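Local coordinates for ATP-dependent kinase YFH7 (PDB 2GA8), which acts as an ATP-dependent P-loop kinase that could take part in assembly of the endoplasmic reticulum membrane, at residues A[12-17]-A[23-28]; A[153-158]-A[221-226]; A[200-205]-A[261-266]; A[279-284]-A[288-293]. One frame throughout, in Å; residues are numbered along the deposited sequence.

Interaction 1: A[12-17]-A[23-28]; sequences LQLLDN and YRVCVI
Leu15 holds CG anti to its main-chain N (chi1 178°), and Val25 turns CG1 to the position anti to its own carbonyl carbon (chi1 -61°), which lets the one valine methyl drive into the flank of the helix. There CG1 of Val25 comes to 3.5 Å from CA of Leu15 and to 3.6 Å from Leu15 CD1, so it rests against the helix backbone and the leucine branch at once. The two side chains cross at about a right angle: the leucine runs past the valine instead of meeting it end on. The second valine methyl, CG2, adds a looser touch, 4.2 Å from Leu15 CB. One residue earlier, Leu14 approaches the CG1 methyl more loosely, its branch carbon CG 4.4 Å from Val25 CG1. No hydrogen bond joins the two segments, and the grip is entirely apolar. Seven residues separate the end of helix 4-17 from the start of strand 25-30, so this is the local packing of a helix on the strand that follows it. Strand 25-30, the central one of the five-stranded parallel sheet, leads into the P-loop. Helix 4-17 lies over it and spreads to both neighbours, Leu15 touching Ile262 of strand 262-267 and Leu14 touching Leu291 of strand 290-296.

Interaction 2: A[153-158]-A[221-226]; sequences INIAQI and SVFEKL
Ile155 meets the helical turn 223-226 just before strand 156-160 begins, and it is the residue of segment 153-158 that makes the whole contact. Ile153 and Asn154 lead up to it; the carbonyl O of Ile153 accepts a hydrogen bond from His53, outside the pair. At Ile155 the chain directs its side chain at the helix, with CG1 set between the main-chain N and the carbonyl carbon (chi1 56°) and CD1 carried outward by an extended chi2 of 170°. The CD1 methyl therefore reaches two partners one turn apart: it lies 3.8 Å from Leu226 CD2 and 3.9 Å from Phe223 CE1. Its approach to the phenylalanine ring is oblique. The other branch, CG2, packs 4.0 Å from Leu226 CD1, so the two leucine methyls receive the two arms of the isoleucine, and the side chains cross nearly perpendicularly. Leu226 CD2 also lies in the plane of the Phe223 ring, at its edge, which joins the two helix residues into one surface. Beyond Ile155, Ala156 starts the strand, an edge strand of the parallel sheet in this chain, and Gln157 folds back so that its OE1 accepts from Ile158 N at 2.8 Å. Ser221, right before helix 222-227, is its N-cap; its OG accepts from Glu224 N at 3.2 Å. Tyr52 of helix 47-58 touches Ile155 and Leu226 and meets the Phe223 ring edge-to-face. With no hydrogen bond across it, the contact rests on burial of methyls and ring; nearby Gln157 NE2 and Lys225 NZ bond outside it.

Interaction 3: A[200-205]-A[261-266]; sequences KILAKT and RIVILE. With SO4 (sulfate ion), chain I.
Strand 262-267 belongs to the parallel sheet of the P-loop fold, and helix 192-206 covers a face of it through Leu202. This leucine points at the sheet, while Val263 and Leu265, two residues apart and so on one side of the strand, point back at it. Leu202 has CG anti to its carbonyl carbon (chi1 -68°) and an extended chi2 of 177°, which sends CD1 out as the leading methyl. It meets Val263 CG1 at 4.1 Å, and Leu265 CD2 lies equally far from it, 4.1 Å from Leu202 CD1. Both pairs reach toward each other tip to tip, so one methyl is shared between two strand residues. Farther along the helix, Thr205 OG1 donates to the carbonyl O of Leu202 at 2.8 Å, tilted 29° from the carbonyl plane, and accepts from Arg24 NH1. At the outer end Lys200 stretches away from the sheet, its chain extended beyond CG, and NZ donates to sulfate O2 at 2.8 Å; Lys279 holds the same ion, which probably came from the crystallisation liquor. Val159 of strand 156-160 packs on Val263 and Leu265 as well. The contact thus separates two kinds of chemistry: between these two segments the join is made by buried methyls, at relaxed distances, while the lysine charge is carried to an anion at the protein surface.

Interaction 4: A[279-284]-A[288-293]; sequences KIYKTL and GALLVY. With SO4 (sulfate ion), chain I.
Helix 279-284 and strand 290-293 run closer to antiparallel than to perpendicular, at 146° between their directions, with axes 9.7 Å apart at closest approach. Leu290 sits between two helix residues. Its CD2 methyl lies 3.9 Å from Tyr281 CD1 and equally near CE1, meeting the ring obliquely, while its CD1 packs 4.1 Å from Leu284 CB. Tyr281 has CG anti to its main-chain N (chi1 172°), which swings the ring toward the strand although its CB bond runs past it. The ring presents its edge to Val292, whose CG2 methyl lies near the ring plane, 4.0 Å from Tyr281 CE1. Alternate strand residues, Leu290 and Val292, thus line the same side facing the helix. At the start of the second segment Gly288 leaves the helical conformation with positive phi (80°). A short turn links the helix to its strand, the second half of a beta-alpha-beta crossover from strand 262-267 through helix 275-285 to strand 290-296, with strand 25-30 between the two strands. Within the helix the carbonyl O of Lys279 is gripped twice, by Thr283 N and by Thr283 OG1 at 2.7 Å, from opposite faces of its plane. The Lys279 side chain extends outward, and its NZ donates to sulfate O1 at 2.9 Å. On another flank, helix 192-206 packs alongside, Cys199 on Leu284 and Leu196 on Thr283.

How the interactions relate
All four contacts lean on one parallel sheet. Strand 25-30 of interaction 1 lies between strand 262-267 of interaction 3 and strand 290-296 of interaction 4, probably hydrogen-bonded to them through Val27 O to Leu265 N (2.7 Å) and Ile28 O to Tyr293 N (2.8 Å). Interaction 2 joins interaction 1 through the Asp16 OD1 to Lys225 NZ salt bridge (2.8 Å), and interaction 3 through a probable hydrogen bond, Ile155 O to Arg261 N (2.8 Å). Interactions 3 and 4 share a sulfate and pack Leu265 CD1 on Leu284 CD1 at 4.1 Å. The ATP site, assigned by similarity, lies nearby: Leu265 and Val292 have side chains about 10 Å from Lys37 and Gly31 respectively.

Interaction 1: A[12-17]-A[23-28]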
# COMPACT_ATOMS: atom_id res chain seq x y z
N LEU A 12 11.07 -9.50 -11.34
CA LEU A 12 11.41 -9.21 -12.73
C LEU A 12 10.95 -10.33 -13.66
O LEU A 12 10.61 -10.09 -14.82
CB LEU A 12 12.92 -8.99 -12.88
CG LEU A 12 13.47 -7.77 -12.15
CD1 LEU A 12 14.96 -7.64 -12.41
CD2 LEU A 12 12.74 -6.52 -12.63
N GLN A 13 10.94 -11.56 -13.16
CA GLN A 13 10.51 -12.67 -13.99
C GLN A 13 9.03 -12.56 -14.31
O GLN A 13 8.61 -12.81 -15.44
CB GLN A 13 10.80 -14.00 -13.29
CG GLN A 13 10.35 -15.21 -14.09
CD GLN A 13 10.92 -16.49 -13.53
OE1 GLN A 13 10.65 -16.86 -12.39
NE2 GLN A 13 11.71 -17.19 -14.34
N LEU A 14 8.24 -12.19 -13.31
CA LEU A 14 6.80 -12.05 -13.52
C LEU A 14 6.51 -10.86 -14.42
O LEU A 14 5.68 -10.95 -15.33
CB LEU A 14 6.07 -11.89 -12.19
CG LEU A 14 4.54 -11.78 -12.32
CD1 LEU A 14 4.00 -12.95 -13.13
CD2 LEU A 14 3.90 -11.75 -10.95
N LEU A 15 7.20 -9.75 -14.19
CA LEU A 15 6.98 -8.57 -15.03
C LEU A 15 7.28 -8.93 -16.48
O LEU A 15 6.52 -8.58 -17.38
CB LEU A 15 7.87 -7.41 -14.58
CG LEU A 15 7.77 -6.13 -15.42
CD1 LEU A 15 6.33 -5.62 -15.42
CD2 LEU A 15 8.70 -5.06 -14.85
N ASP A 16 8.37 -9.65 -16.70
CA ASP A 16 8.74 -10.03 -18.06
C ASP A 16 7.69 -10.95 -18.67
O ASP A 16 7.34 -10.82 -19.84
CB ASP A 16 10.09 -10.73 -18.07
CG ASP A 16 10.59 -10.98 -19.48
OD1 ASP A 16 10.91 -9.99 -20.18
OD2 ASP A 16 10.63 -12.15 -19.90
N ASN A 17 7.20 -11.90 -17.88
CA ASN A 17 6.18 -12.83 -18.35
C ASN A 17 4.85 -12.15 -18.67
O ASN A 17 4.12 -12.60 -19.55
CB ASN A 17 5.95 -13.92 -17.30
CG ASN A 17 6.85 -15.12 -17.51
OD1 ASN A 17 7.11 -15.89 -16.58
ND2 ASN A 17 7.34 -15.29 -18.74
N TYR A 23 0.40 -3.65 -17.44
CA TYR A 23 1.26 -2.48 -17.43
C TYR A 23 2.19 -2.50 -16.22
O TYR A 23 3.32 -2.03 -16.28
CB TYR A 23 0.43 -1.20 -17.38
CG TYR A 23 1.27 0.03 -17.59
CD1 TYR A 23 1.80 0.32 -18.85
CD2 TYR A 23 1.58 0.88 -16.53
CE1 TYR A 23 2.61 1.42 -19.04
CE2 TYR A 23 2.40 1.99 -16.72
CZ TYR A 23 2.91 2.25 -17.98
OH TYR A 23 3.71 3.35 -18.18
N ARG A 24 1.68 -3.04 -15.12
CA ARG A 24 2.49 -3.12 -13.91
C ARG A 24 2.20 -4.39 -13.13
O ARG A 24 1.13 -4.99 -13.27
CB ARG A 24 2.27 -1.88 -13.04
CG ARG A 24 0.84 -1.38 -12.98
CD ARG A 24 0.66 -0.18 -12.05
NE ARG A 24 1.48 0.96 -12.41
CZ ARG A 24 1.07 2.23 -12.38
NH1 ARG A 24 -0.17 2.52 -12.01
NH2 ARG A 24 1.91 3.21 -12.69
N VAL A 25 3.17 -4.82 -12.34
CA VAL A 25 2.99 -6.02 -11.54
C VAL A 25 2.94 -5.57 -10.09
O VAL A 25 3.55 -4.58 -9.72
CB VAL A 25 4.14 -7.02 -11.75
CG1 VAL A 25 4.17 -7.46 -13.21
CG2 VAL A 25 5.45 -6.40 -11.34
N CYS A 26 2.19 -6.30 -9.28
CA CYS A 26 2.06 -5.95 -7.88
C CYS A 26 2.65 -7.02 -6.99
O CYS A 26 2.66 -8.20 -7.33
CB CYS A 26 0.58 -5.76 -7.50
SG CYS A 26 -0.20 -4.31 -8.26
N VAL A 27 3.16 -6.58 -5.84
CA VAL A 27 3.73 -7.50 -4.87
C VAL A 27 3.08 -7.18 -3.54
O VAL A 27 3.01 -6.02 -3.14
CB VAL A 27 5.25 -7.31 -4.73
CG1 VAL A 27 5.78 -8.27 -3.66
CG2 VAL A 27 5.94 -7.55 -6.07
N ILE A 28 2.57 -8.22 -2.89
CA ILE A 28 1.97 -8.07 -1.57
C ILE A 28 2.96 -8.67 -0.58
O ILE A 28 3.45 -9.78 -0.78
CB ILE A 28 0.63 -8.84 -1.44
CG1 ILE A 28 -0.50 -8.05 -2.10
CG2 ILE A 28 0.31 -9.08 0.05
CD1 ILE A 28 -1.84 -8.79 -2.12

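Interaction 2: A[153-158]-A[221-226]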
# COMPACT_ATOMS: atom_id res chain seq x y z
N ILE A 153 14.73 8.18 -13.00
CA ILE A 153 13.60 7.33 -13.33
C ILE A 153 13.60 6.04 -12.52
O ILE A 153 14.53 5.24 -12.61
CB ILE A 153 13.59 6.97 -14.84
CG1 ILE A 153 13.45 8.23 -15.68
CG2 ILE A 153 12.45 6.00 -15.14
CD1 ILE A 153 12.17 9.00 -15.43
N ASN A 154 12.55 5.85 -11.73
CA ASN A 154 12.42 4.65 -10.92
C ASN A 154 11.23 3.84 -11.41
O ASN A 154 10.17 4.40 -11.71
CB ASN A 154 12.22 5.02 -9.45
CG ASN A 154 13.43 5.72 -8.87
OD1 ASN A 154 14.55 5.25 -9.02
ND2 ASN A 154 13.21 6.85 -8.22
N ILE A 155 11.41 2.53 -11.51
CA ILE A 155 10.33 1.69 -11.99
C ILE A 155 9.61 0.95 -10.86
O ILE A 155 8.58 0.33 -11.09
CB ILE A 155 10.83 0.66 -13.02
CG1 ILE A 155 11.98 -0.18 -12.44
CG2 ILE A 155 11.28 1.38 -14.29
CD1 ILE A 155 12.36 -1.37 -13.30
N ALA A 156 10.15 1.03 -9.65
CA ALA A 156 9.52 0.37 -8.52
C ALA A 156 9.21 1.38 -7.43
O ALA A 156 9.99 2.29 -7.16
CB ALA A 156 10.44 -0.73 -7.98
N GLN A 157 8.05 1.22 -6.80
CA GLN A 157 7.62 2.10 -5.73
C GLN A 157 6.95 1.25 -4.66
O GLN A 157 6.44 0.17 -4.96
CB GLN A 157 6.62 3.13 -6.27
CG GLN A 157 6.08 4.11 -5.23
CD GLN A 157 7.17 4.89 -4.52
OE1 GLN A 157 7.92 4.35 -3.70
NE2 GLN A 157 7.25 6.18 -4.82
N ILE A 158 6.98 1.72 -3.42
CA ILE A 158 6.35 0.99 -2.33
C ILE A 158 5.07 1.70 -1.90
O ILE A 158 4.95 2.92 -2.02
CB ILE A 158 7.27 0.88 -1.09
CG1 ILE A 158 7.71 2.27 -0.64
CG2 ILE A 158 8.48 -0.00 -1.40
CD1 ILE A 158 8.51 2.28 0.65
N SER A 221 15.45 -8.88 -22.97
CA SER A 221 15.76 -8.05 -21.81
C SER A 221 14.48 -7.45 -21.22
O SER A 221 13.76 -6.74 -21.92
CB SER A 221 16.71 -6.93 -22.21
OG SER A 221 16.82 -5.98 -21.17
N VAL A 222 14.21 -7.73 -19.95
CA VAL A 222 13.01 -7.18 -19.32
C VAL A 222 13.09 -5.66 -19.26
O VAL A 222 12.09 -4.97 -19.45
CB VAL A 222 12.80 -7.76 -17.89
CG1 VAL A 222 13.92 -7.34 -16.97
CG2 VAL A 222 11.44 -7.31 -17.35
N PHE A 223 14.28 -5.12 -19.01
CA PHE A 223 14.42 -3.67 -18.95
C PHE A 223 14.23 -3.00 -20.31
O PHE A 223 13.70 -1.89 -20.39
CB PHE A 223 15.76 -3.29 -18.33
CG PHE A 223 15.90 -3.68 -16.89
CD1 PHE A 223 14.81 -3.61 -16.03
CD2 PHE A 223 17.13 -4.09 -16.38
CE1 PHE A 223 14.93 -3.93 -14.68
CE2 PHE A 223 17.27 -4.42 -15.03
CZ PHE A 223 16.16 -4.34 -14.18
N GLU A 224 14.65 -3.68 -21.37
CA GLU A 224 14.50 -3.16 -22.72
C GLU A 224 13.00 -3.09 -23.04
O GLU A 224 12.49 -2.07 -23.53
CB GLU A 224 15.19 -4.08 -23.73
CG GLU A 224 15.10 -3.63 -25.18
CD GLU A 224 16.14 -2.57 -25.51
OE1 GLU A 224 17.33 -2.81 -25.24
OE2 GLU A 224 15.76 -1.50 -26.05
N LYS A 225 12.29 -4.17 -22.75
CA LYS A 225 10.86 -4.24 -23.00
C LYS A 225 10.07 -3.18 -22.23
O LYS A 225 9.21 -2.50 -22.79
CB LYS A 225 10.33 -5.62 -22.62
CG LYS A 225 10.94 -6.76 -23.40
CD LYS A 225 10.41 -8.08 -22.88
CE LYS A 225 11.11 -9.26 -23.51
NZ LYS A 225 10.64 -10.53 -22.90
N LEU A 226 10.35 -3.04 -20.94
CA LEU A 226 9.63 -2.06 -20.16
C LEU A 226 9.93 -0.63 -20.61
O LEU A 226 9.04 0.22 -20.65
CB LEU A 226 9.94 -2.23 -18.66
CG LEU A 226 11.30 -1.83 -18.10
CD1 LEU A 226 11.33 -0.31 -17.88
CD2 LEU A 226 11.52 -2.54 -16.77

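Interaction 3: A[200-205]-A[261-266]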
# COMPACT_ATOMS: atom_id res chain seq x y z
N LYS A 200 -8.13 -1.07 -6.52
CA LYS A 200 -8.95 -1.11 -7.73
C LYS A 200 -8.33 -0.20 -8.80
O LYS A 200 -8.35 -0.50 -9.99
CB LYS A 200 -10.38 -0.64 -7.44
CG LYS A 200 -11.17 -1.55 -6.52
CD LYS A 200 -12.63 -1.09 -6.45
CE LYS A 200 -13.48 -2.07 -5.66
NZ LYS A 200 -14.91 -1.65 -5.65
N ILE A 201 -7.80 0.94 -8.35
CA ILE A 201 -7.17 1.89 -9.24
C ILE A 201 -5.92 1.24 -9.83
O ILE A 201 -5.66 1.32 -11.03
CB ILE A 201 -6.78 3.18 -8.48
CG1 ILE A 201 -8.05 3.98 -8.17
CG2 ILE A 201 -5.79 4.01 -9.29
CD1 ILE A 201 -7.83 5.20 -7.31
N LEU A 202 -5.13 0.59 -8.98
CA LEU A 202 -3.93 -0.07 -9.45
C LEU A 202 -4.24 -1.19 -10.44
O LEU A 202 -3.56 -1.35 -11.45
CB LEU A 202 -3.13 -0.64 -8.27
CG LEU A 202 -2.51 0.41 -7.34
CD1 LEU A 202 -1.81 -0.29 -6.18
CD2 LEU A 202 -1.52 1.27 -8.12
N ALA A 203 -5.28 -1.97 -10.14
CA ALA A 203 -5.65 -3.06 -11.03
C ALA A 203 -6.09 -2.51 -12.37
O ALA A 203 -5.82 -3.11 -13.41
CB ALA A 203 -6.77 -3.90 -10.40
N LYS A 204 -6.78 -1.38 -12.36
CA LYS A 204 -7.23 -0.77 -13.60
C LYS A 204 -6.04 -0.28 -14.42
O LYS A 204 -6.04 -0.39 -15.64
CB LYS A 204 -8.20 0.38 -13.32
CG LYS A 204 -8.81 0.98 -14.59
CD LYS A 204 -10.02 1.86 -14.28
CE LYS A 204 -10.67 2.34 -15.57
NZ LYS A 204 -11.94 3.08 -15.33
N THR A 205 -5.03 0.28 -13.75
CA THR A 205 -3.87 0.75 -14.50
C THR A 205 -3.04 -0.43 -15.01
O THR A 205 -2.34 -0.31 -16.01
CB THR A 205 -2.96 1.70 -13.66
OG1 THR A 205 -2.54 1.05 -12.46
CG2 THR A 205 -3.70 2.97 -13.32
N ARG A 261 6.36 0.51 -12.76
CA ARG A 261 5.89 -0.73 -13.37
C ARG A 261 5.82 -1.87 -12.35
O ARG A 261 5.37 -2.97 -12.66
CB ARG A 261 6.81 -1.11 -14.53
CG ARG A 261 6.98 0.01 -15.56
CD ARG A 261 5.67 0.36 -16.27
NE ARG A 261 5.32 -0.62 -17.30
CZ ARG A 261 5.88 -0.67 -18.51
NH1 ARG A 261 6.82 0.21 -18.85
NH2 ARG A 261 5.52 -1.62 -19.37
N ILE A 262 6.29 -1.60 -11.14
CA ILE A 262 6.29 -2.56 -10.05
C ILE A 262 5.84 -1.82 -8.80
O ILE A 262 6.43 -0.81 -8.43
CB ILE A 262 7.71 -3.14 -9.82
CG1 ILE A 262 8.12 -3.99 -11.02
CG2 ILE A 262 7.74 -3.97 -8.54
CD1 ILE A 262 9.59 -4.35 -11.03
N VAL A 263 4.77 -2.31 -8.17
CA VAL A 263 4.25 -1.68 -6.97
C VAL A 263 4.34 -2.71 -5.85
O VAL A 263 3.78 -3.80 -5.95
CB VAL A 263 2.77 -1.23 -7.14
CG1 VAL A 263 2.26 -0.62 -5.84
CG2 VAL A 263 2.66 -0.24 -8.27
N ILE A 264 5.07 -2.35 -4.80
CA ILE A 264 5.25 -3.24 -3.67
C ILE A 264 4.40 -2.74 -2.51
O ILE A 264 4.69 -1.71 -1.93
CB ILE A 264 6.74 -3.27 -3.25
CG1 ILE A 264 7.59 -3.77 -4.43
CG2 ILE A 264 6.92 -4.17 -2.04
CD1 ILE A 264 9.07 -3.39 -4.32
N LEU A 265 3.33 -3.47 -2.21
CA LEU A 265 2.44 -3.09 -1.13
C LEU A 265 2.78 -3.92 0.10
O LEU A 265 2.82 -5.15 0.02
CB LEU A 265 0.98 -3.33 -1.53
CG LEU A 265 0.53 -2.59 -2.79
CD1 LEU A 265 0.68 -3.49 -4.00
CD2 LEU A 265 -0.92 -2.16 -2.63
N GLU A 266 3.04 -3.25 1.22
CA GLU A 266 3.38 -3.96 2.45
C GLU A 266 2.45 -3.51 3.55
O GLU A 266 2.11 -2.33 3.65
CB GLU A 266 4.84 -3.70 2.84
CG GLU A 266 5.18 -2.23 3.03
CD GLU A 266 5.16 -1.78 4.48
OE1 GLU A 266 4.64 -2.52 5.35
OE2 GLU A 266 5.65 -0.67 4.76
S SO4 I . -17.10 -3.59 -3.41
O1 SO4 I . -16.52 -3.21 -2.10
O2 SO4 I . -17.25 -2.39 -4.25
O3 SO4 I . -16.21 -4.55 -4.09
O4 SO4 I . -18.42 -4.21 -3.20

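Interaction 4: A[279-284]-A[288-293]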
# COMPACT_ATOMS: atom_id res chain seq x y z
N LYS A 279 -11.10 -8.41 0.12
CA LYS A 279 -11.22 -8.10 -1.30
C LYS A 279 -9.90 -7.67 -1.94
O LYS A 279 -9.80 -7.60 -3.17
CB LYS A 279 -12.29 -7.02 -1.50
CG LYS A 279 -13.64 -7.39 -0.90
CD LYS A 279 -14.64 -6.24 -0.99
CE LYS A 279 -15.92 -6.56 -0.24
NZ LYS A 279 -16.89 -5.43 -0.24
N ILE A 280 -8.90 -7.39 -1.12
CA ILE A 280 -7.59 -6.95 -1.63
C ILE A 280 -6.89 -7.97 -2.50
O ILE A 280 -6.49 -7.65 -3.63
CB ILE A 280 -6.64 -6.57 -0.48
CG1 ILE A 280 -7.14 -5.29 0.19
CG2 ILE A 280 -5.22 -6.37 -1.01
CD1 ILE A 280 -6.35 -4.89 1.42
N TYR A 281 -6.72 -9.18 -1.99
CA TYR A 281 -6.05 -10.23 -2.75
C TYR A 281 -6.70 -10.43 -4.11
O TYR A 281 -6.04 -10.32 -5.14
CB TYR A 281 -6.07 -11.57 -1.99
CG TYR A 281 -5.57 -12.75 -2.80
CD1 TYR A 281 -4.21 -12.92 -3.05
CD2 TYR A 281 -6.47 -13.67 -3.34
CE1 TYR A 281 -3.75 -13.99 -3.82
CE2 TYR A 281 -6.01 -14.75 -4.12
CZ TYR A 281 -4.66 -14.90 -4.35
OH TYR A 281 -4.20 -15.95 -5.12
N LYS A 282 -8.00 -10.72 -4.11
CA LYS A 282 -8.69 -10.94 -5.37
C LYS A 282 -8.57 -9.75 -6.31
O LYS A 282 -8.34 -9.93 -7.50
CB LYS A 282 -10.17 -11.25 -5.12
CG LYS A 282 -10.94 -11.51 -6.40
CD LYS A 282 -12.36 -11.98 -6.13
CE LYS A 282 -13.13 -12.16 -7.43
NZ LYS A 282 -12.45 -13.11 -8.35
N THR A 283 -8.72 -8.53 -5.79
CA THR A 283 -8.62 -7.35 -6.64
C THR A 283 -7.26 -7.29 -7.34
O THR A 283 -7.18 -7.01 -8.53
CB THR A 283 -8.86 -6.04 -5.85
OG1 THR A 283 -10.21 -6.02 -5.36
CG2 THR A 283 -8.64 -4.83 -6.73
N LEU A 284 -6.18 -7.59 -6.61
CA LEU A 284 -4.85 -7.57 -7.21
C LEU A 284 -4.52 -8.88 -7.92
O LEU A 284 -3.86 -8.88 -8.96
CB LEU A 284 -3.79 -7.26 -6.15
CG LEU A 284 -3.91 -5.89 -5.46
CD1 LEU A 284 -2.76 -5.71 -4.48
CD2 LEU A 284 -3.90 -4.77 -6.49
N GLY A 288 -3.64 -10.93 -12.74
CA GLY A 288 -2.80 -11.96 -13.31
C GLY A 288 -1.33 -11.58 -13.19
O GLY A 288 -0.45 -12.22 -13.78
N ALA A 289 -1.05 -10.54 -12.42
CA ALA A 289 0.32 -10.08 -12.23
C ALA A 289 0.57 -9.73 -10.77
O ALA A 289 0.86 -8.59 -10.44
CB ALA A 289 0.59 -8.86 -13.12
N LEU A 290 0.46 -10.74 -9.91
CA LEU A 290 0.67 -10.56 -8.48
C LEU A 290 1.57 -11.61 -7.85
O LEU A 290 1.45 -12.80 -8.13
CB LEU A 290 -0.68 -10.60 -7.76
CG LEU A 290 -0.63 -10.59 -6.22
CD1 LEU A 290 -0.23 -9.20 -5.75
CD2 LEU A 290 -1.98 -10.97 -5.65
N LEU A 291 2.49 -11.16 -7.00
CA LEU A 291 3.36 -12.05 -6.24
C LEU A 291 2.95 -11.77 -4.80
O LEU A 291 2.74 -10.61 -4.44
CB LEU A 291 4.84 -11.72 -6.46
CG LEU A 291 5.41 -12.31 -7.76
CD1 LEU A 291 6.87 -11.95 -7.89
CD2 LEU A 291 5.22 -13.82 -7.75
N VAL A 292 2.81 -12.82 -4.00
CA VAL A 292 2.39 -12.69 -2.61
C VAL A 292 3.38 -13.34 -1.64
O VAL A 292 3.71 -14.51 -1.78
CB VAL A 292 1.01 -13.33 -2.40
CG1 VAL A 292 0.54 -13.13 -0.96
CG2 VAL A 292 0.00 -12.72 -3.38
N TYR A 293 3.82 -12.56 -0.65
CA TYR A 293 4.77 -13.04 0.36
C TYR A 293 4.23 -12.77 1.75
O TYR A 293 3.66 -11.72 2.03
CB TYR A 293 6.11 -12.34 0.21
CG TYR A 293 6.78 -12.58 -1.12
CD1 TYR A 293 7.36 -13.82 -1.41
CD2 TYR A 293 6.78 -11.60 -2.10
CE1 TYR A 293 7.93 -14.06 -2.66
CE2 TYR A 293 7.34 -11.83 -3.35
CZ TYR A 293 7.91 -13.06 -3.63
OH TYR A 293 8.46 -13.29 -4.87
S SO4 I . -17.10 -3.59 -3.41
O1 SO4 I . -16.52 -3.21 -2.10
O2 SO4 I . -17.25 -2.39 -4.25
O3 SO4 I . -16.21 -4.55 -4.09
O4 SO4 I . -18.42 -4.21 -3.20